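Local atomic coordinates of probable n-acetylneuraminic acid outer membrane channel protein NANC (Escherichia coli, PDB entry 2WJQ), a protein that forms a monomeric, weakly anion-selective beta-barrel channel that lets N-acetylneuraminic acid cross the bacterial outer membrane. Residues N169-Q174 with I185-L190; G8-S13 with L202-Y207. One frame throughout, in Å; residues are numbered along the deposited sequence.

Contact 1 of 2, residues N169-Q174 with I185-L190; sequences NAFVLQ and IEYDYL. With OCT (N-octane), chain H; OCT (N-octane), chain G.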
ATOM      1  N   ASN A 169      -5.129   8.020   2.417  1.00 15.63           N
ATOM      2  CA  ASN A 169      -6.200   7.376   3.151  1.00 15.55           C
ATOM      3  C   ASN A 169      -7.024   6.566   2.177  1.00 15.09           C
ATOM      4  O   ASN A 169      -7.570   7.127   1.222  1.00 15.66           O
ATOM      5  CB  ASN A 169      -7.054   8.409   3.850  1.00 15.42           C
ATOM      6  CG  ASN A 169      -6.421   8.910   5.090  1.00 17.24           C
ATOM      7  OD1 ASN A 169      -6.554   8.300   6.162  1.00 18.55           O
ATOM      8  ND2 ASN A 169      -5.713  10.033   4.975  1.00 13.67           N
ATOM      9  N   ALA A 170      -7.077   5.255   2.429  1.00 14.72           N
ATOM     10  CA  ALA A 170      -7.759   4.282   1.605  1.00 14.56           C
ATOM     11  C   ALA A 170      -8.947   3.682   2.362  1.00 14.81           C
ATOM     12  O   ALA A 170      -8.810   3.240   3.523  1.00 15.30           O
ATOM     13  CB  ALA A 170      -6.782   3.155   1.178  1.00 14.17           C
ATOM     14  N   PHE A 171     -10.092   3.617   1.681  1.00 14.72           N
ATOM     15  CA  PHE A 171     -11.333   3.100   2.242  1.00 14.87           C
ATOM     16  C   PHE A 171     -11.834   2.012   1.313  1.00 14.70           C
ATOM     17  O   PHE A 171     -12.073   2.260   0.124  1.00 14.87           O
ATOM     18  CB  PHE A 171     -12.374   4.208   2.361  1.00 15.43           C
ATOM     19  CG  PHE A 171     -11.902   5.378   3.149  1.00 16.41           C
ATOM     20  CD1 PHE A 171     -11.310   6.452   2.519  1.00 18.80           C
ATOM     21  CD2 PHE A 171     -11.992   5.378   4.529  1.00 19.90           C
ATOM     22  CE1 PHE A 171     -10.850   7.539   3.242  1.00 18.85           C
ATOM     23  CE2 PHE A 171     -11.517   6.457   5.267  1.00 20.20           C
ATOM     24  CZ  PHE A 171     -10.941   7.543   4.605  1.00 19.41           C
ATOM     25  N   VAL A 172     -11.944   0.802   1.846  1.00 14.44           N
ATOM     26  CA  VAL A 172     -12.295  -0.373   1.073  1.00 14.20           C
ATOM     27  C   VAL A 172     -13.565  -1.022   1.619  1.00 14.17           C
ATOM     28  O   VAL A 172     -13.649  -1.337   2.809  1.00 14.17           O
ATOM     29  CB  VAL A 172     -11.153  -1.406   1.080  1.00 14.51           C
ATOM     30  CG1 VAL A 172     -11.499  -2.574   0.168  1.00 14.34           C
ATOM     31  CG2 VAL A 172      -9.813  -0.766   0.628  1.00 16.17           C
ATOM     32  N   LEU A 173     -14.543  -1.239   0.747  1.00 13.60           N
ATOM     33  CA  LEU A 173     -15.727  -2.029   1.088  1.00 13.69           C
ATOM     34  C   LEU A 173     -15.662  -3.362   0.330  1.00 13.44           C
ATOM     35  O   LEU A 173     -15.685  -3.380  -0.892  1.00 12.55           O
ATOM     36  CB  LEU A 173     -17.019  -1.274   0.727  1.00 13.30           C
ATOM     37  CG  LEU A 173     -18.327  -1.984   1.091  1.00 14.75           C
ATOM     38  CD1 LEU A 173     -18.445  -2.140   2.595  1.00 16.28           C
ATOM     39  CD2 LEU A 173     -19.547  -1.261   0.510  1.00 14.00           C
ATOM     40  N   GLN A 174     -15.550  -4.457   1.073  1.00 13.73           N
ATOM     41  CA  GLN A 174     -15.494  -5.804   0.514  1.00 14.08           C
ATOM     42  C   GLN A 174     -16.849  -6.458   0.650  1.00 14.30           C
ATOM     43  O   GLN A 174     -17.505  -6.340   1.688  1.00 13.67           O
ATOM     44  CB  GLN A 174     -14.453  -6.666   1.253  1.00 14.66           C
ATOM     45  CG  GLN A 174     -12.987  -6.185   1.152  1.00 17.82           C
ATOM     46  CD  GLN A 174     -12.140  -6.621   2.363  1.00 24.06           C
ATOM     47  OE1 GLN A 174     -12.413  -7.636   2.994  1.00 27.39           O
ATOM     48  NE2 GLN A 174     -11.150  -5.819   2.711  1.00 30.38           N
ATOM     49  N   ILE A 185     -14.954  -2.409  -3.693  1.00 12.59           N
ATOM     50  CA  ILE A 185     -14.813  -1.058  -4.202  1.00 13.27           C
ATOM     51  C   ILE A 185     -13.977  -0.260  -3.210  1.00 13.61           C
ATOM     52  O   ILE A 185     -13.927  -0.567  -2.013  1.00 12.43           O
ATOM     53  CB  ILE A 185     -16.175  -0.384  -4.491  1.00 13.79           C
ATOM     54  CG1 ILE A 185     -16.914  -0.063  -3.191  1.00 14.23           C
ATOM     55  CG2 ILE A 185     -17.009  -1.285  -5.419  1.00 14.39           C
ATOM     56  CD1 ILE A 185     -18.336   0.432  -3.382  1.00 18.17           C
ATOM     57  N   GLU A 186     -13.326   0.775  -3.718  1.00 13.67           N
ATOM     58  CA  GLU A 186     -12.357   1.495  -2.924  1.00 14.22           C
ATOM     59  C   GLU A 186     -12.268   2.953  -3.343  1.00 14.33           C
ATOM     60  O   GLU A 186     -12.338   3.278  -4.536  1.00 14.33           O
ATOM     61  CB  GLU A 186     -11.003   0.779  -3.032  1.00 13.95           C
ATOM     62  CG  GLU A 186      -9.816   1.548  -2.514  1.00 15.91           C
ATOM     63  CD  GLU A 186      -8.501   0.775  -2.642  1.00 18.62           C
ATOM     64  OE1 GLU A 186      -7.436   1.374  -2.365  1.00 19.99           O
ATOM     65  OE2 GLU A 186      -8.532  -0.426  -3.005  1.00 19.31           O
ATOM     66  N   TYR A 187     -12.160   3.825  -2.350  1.00 15.09           N
ATOM     67  CA  TYR A 187     -11.857   5.233  -2.570  1.00 14.98           C
ATOM     68  C   TYR A 187     -10.592   5.543  -1.800  1.00 15.56           C
ATOM     69  O   TYR A 187     -10.486   5.171  -0.613  1.00 15.30           O
ATOM     70  CB  TYR A 187     -13.002   6.144  -2.083  1.00 15.38           C
ATOM     71  CG  TYR A 187     -12.564   7.577  -2.029  1.00 13.99           C
ATOM     72  CD1 TYR A 187     -12.433   8.314  -3.198  1.00 16.32           C
ATOM     73  CD2 TYR A 187     -12.216   8.175  -0.827  1.00 16.26           C
ATOM     74  CE1 TYR A 187     -11.982   9.612  -3.173  1.00 17.04           C
ATOM     75  CE2 TYR A 187     -11.746   9.476  -0.790  1.00 17.27           C
ATOM     76  CZ  TYR A 187     -11.636  10.191  -1.970  1.00 16.56           C
ATOM     77  OH  TYR A 187     -11.169  11.479  -1.947  1.00 17.50           O
ATOM     78  N   ASP A 188      -9.639   6.221  -2.457  1.00 14.58           N
ATOM     79  CA  ASP A 188      -8.448   6.736  -1.773  1.00 15.38           C
ATOM     80  C   ASP A 188      -8.303   8.246  -1.968  1.00 14.57           C
ATOM     81  O   ASP A 188      -8.608   8.779  -3.038  1.00 14.92           O
ATOM     82  CB  ASP A 188      -7.163   6.063  -2.251  1.00 15.48           C
ATOM     83  CG  ASP A 188      -7.348   4.616  -2.548  1.00 19.14           C
ATOM     84  OD1 ASP A 188      -7.457   3.840  -1.572  1.00 21.08           O
ATOM     85  OD2 ASP A 188      -7.393   4.267  -3.751  1.00 21.93           O
ATOM     86  N   TYR A 189      -7.897   8.934  -0.918  1.00 14.47           N
ATOM     87  CA  TYR A 189      -7.437  10.306  -1.067  1.00 14.99           C
ATOM     88  C   TYR A 189      -5.922  10.272  -0.855  1.00 14.65           C
ATOM     89  O   TYR A 189      -5.430   9.865   0.182  1.00 13.83           O
ATOM     90  CB  TYR A 189      -8.139  11.282  -0.120  1.00 15.52           C
ATOM     91  CG  TYR A 189      -7.667  12.693  -0.335  1.00 18.22           C
ATOM     92  CD1 TYR A 189      -6.956  13.382   0.645  1.00 21.24           C
ATOM     93  CD2 TYR A 189      -7.848  13.307  -1.571  1.00 21.82           C
ATOM     94  CE1 TYR A 189      -6.474  14.678   0.405  1.00 22.51           C
ATOM     95  CE2 TYR A 189      -7.389  14.587  -1.808  1.00 23.49           C
ATOM     96  CZ  TYR A 189      -6.710  15.263  -0.827  1.00 24.58           C
ATOM     97  OH  TYR A 189      -6.266  16.529  -1.127  1.00 29.97           O
ATOM     98  N   LEU A 190      -5.186  10.673  -1.880  1.00 15.19           N
ATOM     99  CA  LEU A 190      -3.726  10.531  -1.875  1.00 15.53           C
ATOM    100  C   LEU A 190      -3.055  11.888  -1.716  1.00 15.42           C
ATOM    101  O   LEU A 190      -1.934  12.083  -2.185  1.00 15.64           O
ATOM    102  CB  LEU A 190      -3.292   9.845  -3.184  1.00 15.98           C
ATOM    103  CG  LEU A 190      -3.939   8.469  -3.441  1.00 16.62           C
ATOM    104  CD1 LEU A 190      -3.451   7.821  -4.729  1.00 18.32           C
ATOM    105  CD2 LEU A 190      -3.689   7.535  -2.266  1.00 17.11           C
TER
HETATM  106  C1  OCT H1222     -14.518   9.726   4.147  1.00 62.77           C
HETATM  107  C2  OCT H1222     -13.855   9.941   2.780  1.00 63.22           C
HETATM  108  C3  OCT H1222     -13.867  11.417   2.341  1.00 63.74           C
HETATM  109  C4  OCT H1222     -12.442  11.989   2.195  1.00 63.94           C
HETATM  110  C5  OCT H1222     -12.441  13.519   2.036  1.00 64.79           C
HETATM  111  C6  OCT H1222     -11.684  14.006   0.786  1.00 65.04           C
HETATM  112  C7  OCT H1222     -12.642  14.612  -0.260  1.00 65.06           C
HETATM  113  C8  OCT H1222     -12.096  15.918  -0.854  1.00 64.41           C
HETATM  114  C1  OCT G1221     -16.035   9.308  -0.847  1.00 54.26           C
HETATM  115  C2  OCT G1221     -15.892  10.023  -2.194  1.00 54.17           C
HETATM  116  C3  OCT G1221     -15.322  11.444  -2.041  1.00 54.11           C
HETATM  117  C4  OCT G1221     -15.369  12.182  -3.380  1.00 53.79           C
HETATM  118  C5  OCT G1221     -14.572  13.494  -3.365  1.00 54.21           C
HETATM  119  C6  OCT G1221     -14.423  14.060  -4.792  1.00 54.29           C
HETATM  120  C7  OCT G1221     -14.916  15.511  -4.919  1.00 54.13           C
HETATM  121  C8  OCT G1221     -15.619  15.738  -6.262  1.00 54.42           C
HETATM  122  O   HOH W   1      -4.840  11.393   2.689  1.00 23.15           O
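Phe-171 and Tyr-187 stand side by side on the outer surface of the beta barrel, at a hydrogen-bonded pair of the antiparallel hairpin made by strands 165-175 and 181-189. Their rings meet at the rim: CD1 of Phe-171 lies at the edge of the tyrosine ring, 3.9 Å from its CD2. With CG opposite the backbone N (chi1 167°), Tyr-187 lays one ring face against an n-octane whose C2 sits over the ring centre, while its CE2 and OH follow a second n-octane that also lies over one face of Phe-171, toward its rim. Bound alkyl chains thus occupy places that membrane lipid would probably fill. An alanine in place of Tyr-187 would probably leave CD1 of Phe-171 without its aromatic neighbour and take from the first n-octane the ring face it lies on. Trp-146, from the preceding strand, meets the ring of Phe-171 with its plane nearly parallel.

On the opposite face, lined by Ala-170, Val-172, Glu-186 and Asp-188, the contact turns polar. The extended chain of Glu-186 passes across Val-172, whose CG2 touches the carboxylate carbon CD at 3.8 Å. OE1 of Glu-186 lies 2.6 Å from OD1 of Asp-188, so close that one of the two acids is probably protonated; Arg-208 makes salt bridges to both acids, and Ser-206 bonds to Asp-188.

Six backbone hydrogen bonds clamp the strands in register, Phe-171 N reaching Tyr-187 O at 2.8 Å. Leu-173 CB and Ile-185 CG1 continue the apolar row at 4.1 Å. At the extracellular end, the amide of Asn-169 has its OD1 held by Thr-148 and Trp-146, whereas its ND2 donates at 2.8 Å to a water that in turn donates to Tyr-189 O at 3.0 Å.

Contact 2 of 2, residues G8-S13 with L202-Y207; sequences GYRSGS and LSENSY. With LDA (lauryl dimethylamine-N-oxide), chain M; OCT (N-octane), chain F.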
ATOM      1  N   GLY A   8      -8.024   0.983 -11.297  1.00 19.96           N
ATOM      2  CA  GLY A   8      -8.258   2.262 -10.675  1.00 19.65           C
ATOM      3  C   GLY A   8      -8.039   3.448 -11.580  1.00 19.86           C
ATOM      4  O   GLY A   8      -7.395   3.342 -12.635  1.00 19.16           O
ATOM      5  N   TYR A   9      -8.618   4.572 -11.174  1.00 20.80           N
ATOM      6  CA  TYR A   9      -8.400   5.847 -11.836  1.00 21.25           C
ATOM      7  C   TYR A   9      -8.002   6.894 -10.805  1.00 21.31           C
ATOM      8  O   TYR A   9      -8.612   7.000  -9.748  1.00 20.60           O
ATOM      9  CB  TYR A   9      -9.655   6.315 -12.565  1.00 21.62           C
ATOM     10  CG  TYR A   9      -9.458   7.611 -13.304  1.00 21.77           C
ATOM     11  CD1 TYR A   9      -8.684   7.656 -14.459  1.00 25.33           C
ATOM     12  CD2 TYR A   9     -10.024   8.799 -12.840  1.00 25.26           C
ATOM     13  CE1 TYR A   9      -8.485   8.870 -15.148  1.00 25.97           C
ATOM     14  CE2 TYR A   9      -9.823  10.010 -13.511  1.00 26.06           C
ATOM     15  CZ  TYR A   9      -9.069  10.025 -14.666  1.00 26.86           C
ATOM     16  OH  TYR A   9      -8.867  11.215 -15.325  1.00 31.25           O
ATOM     17  N   ARG A  10      -6.977   7.675 -11.140  1.00 21.54           N
ATOM     18  CA  ARG A  10      -6.542   8.776 -10.300  1.00 22.52           C
ATOM     19  C   ARG A  10      -6.908  10.093 -10.979  1.00 22.88           C
ATOM     20  O   ARG A  10      -6.508  10.328 -12.129  1.00 22.31           O
ATOM     21  CB  ARG A  10      -5.047   8.686 -10.119  1.00 23.02           C
ATOM     22  CG  ARG A  10      -4.603   7.465  -9.343  1.00 25.57           C
ATOM     23  CD  ARG A  10      -3.245   7.782  -8.841  1.00 29.51           C
ATOM     24  NE  ARG A  10      -2.535   6.721  -8.151  1.00 29.14           N
ATOM     25  CZ  ARG A  10      -1.429   6.962  -7.460  1.00 30.60           C
ATOM     26  NH1 ARG A  10      -0.954   8.204  -7.380  1.00 32.35           N
ATOM     27  NH2 ARG A  10      -0.800   5.987  -6.857  1.00 32.55           N
ATOM     28  N   SER A  11      -7.666  10.925 -10.274  1.00 23.13           N
ATOM     29  CA  SER A  11      -8.272  12.133 -10.847  1.00 24.30           C
ATOM     30  C   SER A  11      -7.277  13.284 -11.093  1.00 24.18           C
ATOM     31  O   SER A  11      -7.446  14.068 -12.029  1.00 24.49           O
ATOM     32  CB  SER A  11      -9.379  12.647  -9.923  1.00 24.35           C
ATOM     33  OG  SER A  11      -8.790  13.275  -8.776  1.00 27.59           O
ATOM     34  N   GLY A  12      -6.263  13.414 -10.247  1.00 23.90           N
ATOM     35  CA  GLY A  12      -5.308  14.528 -10.384  1.00 24.18           C
ATOM     36  C   GLY A  12      -4.326  14.264 -11.498  1.00 24.24           C
ATOM     37  O   GLY A  12      -4.114  15.095 -12.370  1.00 25.66           O
ATOM     38  N   SER A  13      -3.761  13.068 -11.496  1.00 23.84           N
ATOM     39  CA  SER A  13      -2.817  12.661 -12.513  1.00 23.76           C
ATOM     40  C   SER A  13      -3.456  12.166 -13.818  1.00 23.27           C
ATOM     41  O   SER A  13      -2.737  11.903 -14.777  1.00 22.20           O
ATOM     42  CB  SER A  13      -1.901  11.565 -11.957  1.00 24.20           C
ATOM     43  OG  SER A  13      -1.360  11.950 -10.710  1.00 24.98           O
ATOM     44  N   LEU A 202      -1.714  18.742  -7.377  1.00 13.78           N
ATOM     45  CA  LEU A 202      -3.115  18.526  -7.757  1.00 14.32           C
ATOM     46  C   LEU A 202      -3.757  17.536  -6.787  1.00 14.89           C
ATOM     47  O   LEU A 202      -3.159  16.521  -6.415  1.00 13.33           O
ATOM     48  CB  LEU A 202      -3.233  18.029  -9.184  1.00 13.56           C
ATOM     49  CG  LEU A 202      -2.629  18.953 -10.251  1.00 13.91           C
ATOM     50  CD1 LEU A 202      -2.568  18.224 -11.581  1.00 13.53           C
ATOM     51  CD2 LEU A 202      -3.392  20.258 -10.395  1.00 14.06           C
ATOM     52  N   SER A 203      -4.984  17.844  -6.384  1.00 15.74           N
ATOM     53  CA  SER A 203      -5.758  16.951  -5.518  1.00 16.80           C
ATOM     54  C   SER A 203      -5.862  15.576  -6.202  1.00 15.82           C
ATOM     55  O   SER A 203      -6.213  15.494  -7.354  1.00 16.21           O
ATOM     56  CB  SER A 203      -7.140  17.578  -5.268  1.00 17.38           C
ATOM     57  OG  SER A 203      -7.882  16.782  -4.379  1.00 22.72           O
ATOM     58  N   GLU A 204      -5.505  14.501  -5.505  1.00 15.73           N
ATOM     59  CA  GLU A 204      -5.448  13.174  -6.105  1.00 15.74           C
ATOM     60  C   GLU A 204      -6.501  12.249  -5.468  1.00 15.58           C
ATOM     61  O   GLU A 204      -6.258  11.639  -4.431  1.00 15.43           O
ATOM     62  CB  GLU A 204      -4.039  12.577  -5.931  1.00 16.07           C
ATOM     63  CG  GLU A 204      -3.773  11.265  -6.709  1.00 17.55           C
ATOM     64  CD  GLU A 204      -3.444  11.503  -8.176  1.00 18.65           C
ATOM     65  OE1 GLU A 204      -2.431  10.986  -8.678  1.00 18.50           O
ATOM     66  OE2 GLU A 204      -4.222  12.203  -8.843  1.00 20.78           O
ATOM     67  N   ASN A 205      -7.670  12.186  -6.086  1.00 15.52           N
ATOM     68  CA  ASN A 205      -8.739  11.262  -5.690  1.00 15.93           C
ATOM     69  C   ASN A 205      -8.561   9.983  -6.490  1.00 15.70           C
ATOM     70  O   ASN A 205      -8.267  10.030  -7.676  1.00 17.03           O
ATOM     71  CB  ASN A 205     -10.110  11.874  -5.985  1.00 16.03           C
ATOM     72  CG  ASN A 205     -10.370  13.138  -5.173  1.00 18.75           C
ATOM     73  OD1 ASN A 205     -10.401  14.251  -5.716  1.00 24.82           O
ATOM     74  ND2 ASN A 205     -10.557  12.978  -3.885  1.00 16.99           N
ATOM     75  N   SER A 206      -8.695   8.844  -5.844  1.00 15.34           N
ATOM     76  CA  SER A 206      -8.459   7.570  -6.500  1.00 15.11           C
ATOM     77  C   SER A 206      -9.689   6.681  -6.301  1.00 14.76           C
ATOM     78  O   SER A 206     -10.187   6.539  -5.186  1.00 14.50           O
ATOM     79  CB  SER A 206      -7.183   6.935  -5.939  1.00 15.25           C
ATOM     80  OG  SER A 206      -7.004   5.601  -6.356  1.00 17.41           O
ATOM     81  N   TYR A 207     -10.189   6.134  -7.394  1.00 13.89           N
ATOM     82  CA  TYR A 207     -11.383   5.306  -7.371  1.00 14.32           C
ATOM     83  C   TYR A 207     -10.999   3.960  -7.940  1.00 13.58           C
ATOM     84  O   TYR A 207     -10.519   3.895  -9.076  1.00 13.32           O
ATOM     85  CB  TYR A 207     -12.477   5.945  -8.222  1.00 14.23           C
ATOM     86  CG  TYR A 207     -12.721   7.403  -7.881  1.00 16.23           C
ATOM     87  CD1 TYR A 207     -12.067   8.434  -8.575  1.00 17.72           C
ATOM     88  CD2 TYR A 207     -13.577   7.757  -6.844  1.00 16.86           C
ATOM     89  CE1 TYR A 207     -12.289   9.785  -8.246  1.00 19.87           C
ATOM     90  CE2 TYR A 207     -13.810   9.094  -6.517  1.00 19.11           C
ATOM     91  CZ  TYR A 207     -13.168  10.102  -7.209  1.00 20.13           C
ATOM     92  OH  TYR A 207     -13.404  11.421  -6.862  1.00 22.31           O
TER
HETATM   93  N1  LDA M1227      -5.871   3.690 -21.333  1.00 60.47           N
HETATM   94  O1  LDA M1227      -5.825   3.182 -22.478  1.00 62.07           O
HETATM   95  CM1 LDA M1227      -4.789   4.684 -21.225  1.00 60.30           C
HETATM   96  CM2 LDA M1227      -7.137   4.424 -21.182  1.00 61.01           C
HETATM   97  C1  LDA M1227      -5.719   2.679 -20.282  1.00 59.38           C
HETATM   98  C2  LDA M1227      -6.828   1.620 -20.346  1.00 57.50           C
HETATM   99  C3  LDA M1227      -6.728   0.661 -19.155  1.00 55.76           C
HETATM  100  C4  LDA M1227      -7.937   0.757 -18.223  1.00 54.10           C
HETATM  101  C5  LDA M1227      -7.680   0.043 -16.895  1.00 52.25           C
HETATM  102  C6  LDA M1227      -8.960  -0.282 -16.118  1.00 50.90           C
HETATM  103  C7  LDA M1227      -9.327   0.806 -15.115  1.00 49.15           C
HETATM  104  C8  LDA M1227     -10.613   0.508 -14.349  1.00 48.00           C
HETATM  105  C9  LDA M1227     -11.085   1.762 -13.619  1.00 47.14           C
HETATM  106  C10 LDA M1227     -12.137   1.486 -12.550  1.00 45.82           C
HETATM  107  C11 LDA M1227     -12.808   2.785 -12.121  1.00 45.98           C
HETATM  108  C12 LDA M1227     -13.259   2.751 -10.664  1.00 45.62           C
HETATM  109  C1  OCT F1220     -13.659   5.538 -13.870  1.00 55.85           C
HETATM  110  C2  OCT F1220     -13.679   7.014 -14.264  1.00 55.83           C
HETATM  111  C3  OCT F1220     -12.740   7.308 -15.440  1.00 55.84           C
HETATM  112  C4  OCT F1220     -12.668   8.818 -15.689  1.00 56.38           C
HETATM  113  C5  OCT F1220     -12.185   9.193 -17.098  1.00 56.32           C
HETATM  114  C6  OCT F1220     -12.508  10.664 -17.380  1.00 56.71           C
HETATM  115  C7  OCT F1220     -11.940  11.141 -18.727  1.00 57.24           C
HETATM  116  C8  OCT F1220     -12.963  12.010 -19.472  1.00 56.78           C
HETATM  117  O   HOH W   2      -8.463  15.720  -8.903  1.00 28.05           O
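A bend at chi2 (80°) folds the carboxylate of Glu-204 back toward the turn at Gly-12 and Ser-13, and the extended chain of Arg-10 passes it at a slant, CD 3.3 Å from OE1 of Glu-204. OE2 of Glu-204 takes the backbone N-H of Ser-13 on its syn lone pair at 2.8 Å, with a weak, strongly bent bond from Gly-12 N beside it. OE1 of Glu-204 receives the hydroxyl of Ser-13 in a very short bond and, in the plane of the guanidinium, a weak, long hydrogen bond within a salt bridge, from Arg-10 NH1 at 3.4 Å; the two flat groups stand 88° apart. The positive charge and the N-H groups would probably stabilise the carboxylate as an anion.

Between the two segments, just before the turn, Ser-11 OG accepts the N-H of Asn-205 at 3.1 Å, and a water links the same hydroxyl to Ser-203 O. Tyr-9 turns one ring face to an n-octane, C4 lying over the ring centre, 3.7 Å above its plane.

This is the seam that closes the barrel: strand 2-10 pairs antiparallel with strand 199-214 near the extracellular rim. Strand 15-25 flanks the other edge of strand 2-10 and supplies Glu-17 to Arg-10 NE, while strand 181-189 lies beyond strand 199-214 and binds Ser-206 through Asp-188.

Overall arrangement
From the N terminus, strand 2-10 supplies the first half of contact 2, whose partner comes only near the C terminus, at 202-207. Nearly the whole barrel is threaded between them, so contact 2 closes a very long loop by joining the first and last strands. Contact 1 falls wholly within that span: its segments, 169-174 and 185-190, lie on consecutive strands joined by a short periplasmic turn. The two contacts therefore nest without crossing. Their centres are 12 Å apart, and strands 181-189 and 199-214 are direct neighbours, with Asp-188 N 2.8 Å from Ser-206 O. With that pairing between them, the contacts make four adjacent strands of the barrel wall continuous.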